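Local coordinates for D-aminoacid aminotransferase-like PLP-dependent enzyme (Haemophilus somnus, PDB 3CEB), which is a putative pyridoxal-phosphate-dependent aminodeoxychorismate lyase of the class IV aminotransferase family, probably releasing 4-aminobenzoate from aminodeoxychorismate, at residues M39-I50 with C66-L77. Numbering follows the deposited sequence.
Sequences MKLQPFDLAKII and CRIDYNHHDYVL. With SO4 (sulfate ion), chain B.
CG of Tyr75, between the backbone N and the carbonyl carbon (chi1 71°), and CG of Phe44, anti to the carbonyl carbon (chi1 -70°), each swing their ring toward the other segment. The Tyr75 edge meets the Phe44 face, a T-shaped pair with centroids 4.8 Å apart and planes at 72°. Tyr75 CD2 stands over the middle of the phenylalanine ring, whose rim reaches the 71-74 turn, with Phe44 CZ 3.5 Å from His73 O. Ile49 completes the cluster, its CD1 lying over the centre of one Tyr75 face in a CH-pi contact 3.7 Å from the ring centroid. Further along, Ile50 CD1 approaches Leu77 CD1 at 4.1 Å, and Leu46 CD2 meets Ile68 CD1 at 3.9 Å, so that helix 46-51 packs on the antiparallel hairpin of strands 63-70 and 75-82.

At the hairpin's turn, Asn71 OD1 accepts from His73 N, closing an Asx turn, and from Asp74 N, the pair making an Asx motif beside Phe44. Beyond it, Met39, a selenomethionine, lays SE and CE over one face of His72, while Leu41 CD2 touches the ring edge 3.6 Å from His72 CD2. His72 N donates to O1 of a sulfate, probably from the crystallisation liquor, which Tyr36 also binds. Cohesion across the contact thus rests on apolar and aromatic burial, and the sulfate is no evidence of a natural ligand site.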
loop_
_atom_site.group_PDB
_atom_site.type_symbol
_atom_site.label_atom_id
_atom_site.label_comp_id
_atom_site.label_asym_id
_atom_site.label_seq_id
_atom_site.Cartn_x
_atom_site.Cartn_y
_atom_site.Cartn_z
HETATM N N MSE A 39 23.655 2.803 9.347
HETATM C CA MSE A 39 23.710 1.527 10.060
HETATM C C MSE A 39 24.017 0.390 9.106
HETATM O O MSE A 39 23.585 0.430 7.982
HETATM C CB MSE A 39 22.384 1.220 10.767
HETATM C CG MSE A 39 22.114 2.054 11.996
HETATM SE SE MSE A 39 20.805 1.172 13.128
HETATM C CE MSE A 39 21.988 -0.064 14.072
ATOM N N LYS A 40 24.720 -0.640 9.548
ATOM C CA LYS A 40 24.963 -1.773 8.667
ATOM C C LYS A 40 24.086 -2.952 9.038
ATOM O O LYS A 40 24.469 -3.757 9.859
ATOM C CB LYS A 40 26.450 -2.158 8.660
ATOM C CG LYS A 40 27.230 -1.306 7.589
ATOM C CD LYS A 40 28.681 -0.967 7.950
ATOM C CE LYS A 40 28.814 -0.074 9.193
ATOM N NZ LYS A 40 30.188 -0.226 9.805
ATOM N N LEU A 41 22.936 -3.084 8.387
ATOM C CA LEU A 41 21.955 -4.100 8.793
ATOM C C LEU A 41 21.986 -5.422 8.058
ATOM O O LEU A 41 22.535 -5.515 7.000
ATOM C CB LEU A 41 20.564 -3.501 8.642
ATOM C CG LEU A 41 20.341 -2.242 9.479
ATOM C CD1 LEU A 41 18.910 -1.869 9.362
ATOM C CD2 LEU A 41 20.776 -2.412 10.995
ATOM N N GLN A 42 21.377 -6.452 8.620
ATOM C CA GLN A 42 21.220 -7.734 7.883
ATOM C C GLN A 42 19.766 -7.908 7.617
ATOM O O GLN A 42 19.060 -8.334 8.474
ATOM C CB GLN A 42 21.584 -8.923 8.755
ATOM C CG GLN A 42 22.670 -8.606 9.762
ATOM C CD GLN A 42 24.032 -8.717 9.129
ATOM O OE1 GLN A 42 24.430 -9.832 8.749
ATOM N NE2 GLN A 42 24.762 -7.574 8.990
ATOM N N PRO A 43 19.296 -7.595 6.438
ATOM C CA PRO A 43 17.845 -7.680 6.362
ATOM C C PRO A 43 17.246 -9.090 6.382
ATOM O O PRO A 43 17.835 -10.029 5.911
ATOM C CB PRO A 43 17.517 -6.996 5.031
ATOM C CG PRO A 43 18.808 -6.692 4.369
ATOM C CD PRO A 43 19.878 -6.729 5.410
ATOM N N PHE A 44 16.058 -9.221 6.955
ATOM C CA PHE A 44 15.357 -10.492 6.920
ATOM C C PHE A 44 14.984 -10.866 5.505
ATOM O O PHE A 44 14.848 -10.017 4.617
ATOM C CB PHE A 44 14.093 -10.386 7.792
ATOM C CG PHE A 44 14.411 -10.304 9.268
ATOM C CD1 PHE A 44 14.936 -11.393 9.915
ATOM C CD2 PHE A 44 14.284 -9.131 9.947
ATOM C CE1 PHE A 44 15.288 -11.317 11.232
ATOM C CE2 PHE A 44 14.643 -9.047 11.291
ATOM C CZ PHE A 44 15.143 -10.127 11.931
ATOM N N ASP A 45 14.847 -12.152 5.262
ATOM C CA ASP A 45 14.375 -12.611 3.948
ATOM C C ASP A 45 12.873 -12.851 4.112
ATOM O O ASP A 45 12.432 -13.856 4.668
ATOM C CB ASP A 45 15.148 -13.854 3.537
ATOM C CG ASP A 45 14.701 -14.439 2.217
ATOM O OD1 ASP A 45 13.561 -14.188 1.736
ATOM O OD2 ASP A 45 15.518 -15.205 1.681
ATOM N N LEU A 46 12.088 -11.873 3.683
ATOM C CA LEU A 46 10.648 -11.924 3.839
ATOM C C LEU A 46 10.029 -13.168 3.185
ATOM O O LEU A 46 9.082 -13.721 3.690
ATOM C CB LEU A 46 10.007 -10.661 3.248
ATOM C CG LEU A 46 10.393 -9.285 3.820
ATOM C CD1 LEU A 46 9.450 -8.169 3.281
ATOM C CD2 LEU A 46 10.402 -9.324 5.352
ATOM N N ALA A 47 10.549 -13.613 2.058
ATOM C CA ALA A 47 9.984 -14.802 1.413
ATOM C C ALA A 47 10.165 -15.990 2.337
ATOM O O ALA A 47 9.254 -16.786 2.519
ATOM C CB ALA A 47 10.639 -15.078 0.053
ATOM N N LYS A 48 11.341 -16.108 2.939
ATOM C CA LYS A 48 11.621 -17.247 3.838
ATOM C C LYS A 48 10.737 -17.253 5.099
ATOM O O LYS A 48 10.321 -18.306 5.545
ATOM C CB LYS A 48 13.062 -17.288 4.261
ATOM C CG LYS A 48 14.022 -17.611 3.150
ATOM C CD LYS A 48 15.404 -18.094 3.676
ATOM C CE LYS A 48 16.434 -18.212 2.531
ATOM N NZ LYS A 48 17.709 -18.757 3.047
ATOM N N ILE A 49 10.447 -16.070 5.634
ATOM C CA ILE A 49 9.632 -15.937 6.820
ATOM C C ILE A 49 8.242 -16.483 6.560
ATOM O O ILE A 49 7.668 -17.200 7.362
ATOM C CB ILE A 49 9.518 -14.464 7.283
ATOM C CG1 ILE A 49 10.856 -14.018 7.849
ATOM C CG2 ILE A 49 8.450 -14.336 8.410
ATOM C CD1 ILE A 49 10.956 -12.513 8.171
ATOM N N ILE A 50 7.722 -16.155 5.395
ATOM C CA ILE A 50 6.371 -16.547 5.031
ATOM C C ILE A 50 6.321 -18.038 4.720
ATOM O O ILE A 50 5.526 -18.786 5.278
ATOM C CB ILE A 50 5.910 -15.766 3.776
ATOM C CG1 ILE A 50 5.806 -14.273 4.111
ATOM C CG2 ILE A 50 4.589 -16.301 3.230
ATOM C CD1 ILE A 50 4.923 -14.010 5.267
ATOM N N CYS A 66 -1.036 -11.106 5.659
ATOM C CA CYS A 66 0.130 -11.242 6.531
ATOM C C CYS A 66 0.789 -9.902 6.702
ATOM O O CYS A 66 1.152 -9.250 5.731
ATOM C CB CYS A 66 1.183 -12.179 5.950
ATOM S SG CYS A 66 0.654 -13.862 5.704
ATOM N N ARG A 67 0.934 -9.508 7.948
ATOM C CA ARG A 67 1.555 -8.270 8.271
ATOM C C ARG A 67 2.860 -8.534 8.989
ATOM O O ARG A 67 2.894 -9.283 9.991
ATOM C CB ARG A 67 0.635 -7.510 9.189
ATOM C CG ARG A 67 1.084 -6.100 9.437
ATOM C CD ARG A 67 0.165 -5.441 10.462
ATOM N NE ARG A 67 0.805 -4.281 11.071
ATOM C CZ ARG A 67 0.303 -3.061 11.008
ATOM N NH1 ARG A 67 -0.846 -2.857 10.384
ATOM N NH2 ARG A 67 0.910 -2.057 11.602
ATOM N N ILE A 68 3.938 -7.933 8.478
ATOM C CA ILE A 68 5.202 -8.024 9.136
ATOM C C ILE A 68 5.604 -6.643 9.621
ATOM O O ILE A 68 5.918 -5.778 8.815
ATOM C CB ILE A 68 6.308 -8.566 8.234
ATOM C CG1 ILE A 68 5.965 -9.982 7.738
ATOM C CG2 ILE A 68 7.638 -8.586 9.027
ATOM C CD1 ILE A 68 6.968 -10.566 6.695
ATOM N N ASP A 69 5.563 -6.431 10.938
ATOM C CA ASP A 69 6.047 -5.194 11.493
ATOM C C ASP A 69 7.535 -5.403 11.794
ATOM O O ASP A 69 7.923 -6.464 12.275
ATOM C CB ASP A 69 5.314 -4.839 12.776
ATOM C CG ASP A 69 3.897 -4.341 12.545
ATOM O OD1 ASP A 69 2.986 -5.145 12.245
ATOM O OD2 ASP A 69 3.688 -3.118 12.720
ATOM N N TYR A 70 8.387 -4.424 11.519
ATOM C CA TYR A 70 9.807 -4.601 11.795
ATOM C C TYR A 70 10.510 -3.353 12.302
ATOM O O TYR A 70 9.960 -2.245 12.230
ATOM C CB TYR A 70 10.532 -5.090 10.550
ATOM C CG TYR A 70 10.399 -4.150 9.387
ATOM C CD1 TYR A 70 9.278 -4.142 8.605
ATOM C CD2 TYR A 70 11.411 -3.271 9.078
ATOM C CE1 TYR A 70 9.158 -3.253 7.510
ATOM C CE2 TYR A 70 11.316 -2.377 7.987
ATOM C CZ TYR A 70 10.205 -2.366 7.210
ATOM O OH TYR A 70 10.141 -1.480 6.142
ATOM N N ASN A 71 11.702 -3.578 12.858
ATOM C CA ASN A 71 12.638 -2.514 13.120
ATOM C C ASN A 71 13.973 -2.897 12.567
ATOM O O ASN A 71 14.045 -3.711 11.642
ATOM C CB ASN A 71 12.762 -2.148 14.578
ATOM C CG ASN A 71 12.965 -3.310 15.470
ATOM O OD1 ASN A 71 13.756 -4.193 15.216
ATOM N ND2 ASN A 71 12.245 -3.305 16.544
ATOM N N HIS A 72 15.053 -2.327 13.091
ATOM C CA HIS A 72 16.390 -2.656 12.503
ATOM C C HIS A 72 16.896 -4.054 12.815
ATOM O O HIS A 72 17.844 -4.506 12.189
ATOM C CB HIS A 72 17.471 -1.629 12.858
ATOM C CG HIS A 72 18.228 -1.922 14.119
ATOM N ND1 HIS A 72 17.820 -1.471 15.348
ATOM C CD2 HIS A 72 19.417 -2.536 14.324
ATOM C CE1 HIS A 72 18.705 -1.832 16.262
ATOM N NE2 HIS A 72 19.692 -2.468 15.666
ATOM N N HIS A 73 16.274 -4.775 13.739
ATOM C CA HIS A 73 16.833 -6.082 14.058
ATOM C C HIS A 73 15.841 -7.205 14.380
ATOM O O HIS A 73 16.249 -8.300 14.681
ATOM C CB HIS A 73 17.751 -5.935 15.257
ATOM C CG HIS A 73 16.995 -5.781 16.523
ATOM N ND1 HIS A 73 16.860 -6.812 17.438
ATOM C CD2 HIS A 73 16.254 -4.751 16.987
ATOM C CE1 HIS A 73 16.101 -6.400 18.436
ATOM N NE2 HIS A 73 15.710 -5.159 18.182
ATOM N N ASP A 74 14.548 -6.936 14.331
ATOM C CA ASP A 74 13.551 -7.950 14.676
ATOM C C ASP A 74 12.278 -7.667 13.906
ATOM O O ASP A 74 12.136 -6.625 13.271
ATOM C CB ASP A 74 13.276 -7.882 16.153
ATOM C CG ASP A 74 12.590 -9.113 16.715
ATOM O OD1 ASP A 74 12.464 -10.182 16.083
ATOM O OD2 ASP A 74 12.215 -9.010 17.891
ATOM N N TYR A 75 11.345 -8.595 13.976
ATOM C CA TYR A 75 10.105 -8.477 13.227
ATOM C C TYR A 75 9.048 -9.261 13.995
ATOM O O TYR A 75 9.368 -10.044 14.888
ATOM C CB TYR A 75 10.263 -9.016 11.794
ATOM C CG TYR A 75 10.390 -10.516 11.750
ATOM C CD1 TYR A 75 9.261 -11.320 11.724
ATOM C CD2 TYR A 75 11.643 -11.133 11.799
ATOM C CE1 TYR A 75 9.353 -12.729 11.704
ATOM C CE2 TYR A 75 11.761 -12.544 11.831
ATOM C CZ TYR A 75 10.604 -13.346 11.761
ATOM O OH TYR A 75 10.700 -14.729 11.755
ATOM N N VAL A 76 7.802 -8.990 13.674
ATOM C CA VAL A 76 6.667 -9.744 14.154
ATOM C C VAL A 76 5.778 -10.016 12.935
ATOM O O VAL A 76 5.471 -9.121 12.104
ATOM C CB VAL A 76 5.875 -8.973 15.252
ATOM C CG1 VAL A 76 4.578 -9.661 15.563
ATOM C CG2 VAL A 76 6.691 -8.865 16.547
ATOM N N LEU A 77 5.402 -11.278 12.806
ATOM C CA LEU A 77 4.469 -11.700 11.764
ATOM C C LEU A 77 3.175 -11.969 12.428
ATOM O O LEU A 77 3.138 -12.553 13.474
ATOM C CB LEU A 77 4.912 -12.981 11.090
ATOM C CG LEU A 77 3.881 -13.658 10.187
ATOM C CD1 LEU A 77 3.559 -12.842 8.910
ATOM C CD2 LEU A 77 4.423 -15.011 9.821
HETATM S S SO4 B . 14.695 0.514 16.187
HETATM O O1 SO4 B . 15.533 -0.455 15.458
HETATM O O2 SO4 B . 15.419 1.732 16.438
HETATM O O3 SO4 B . 13.501 0.967 15.485
HETATM O O4 SO4 B . 14.313 -0.159 17.414
#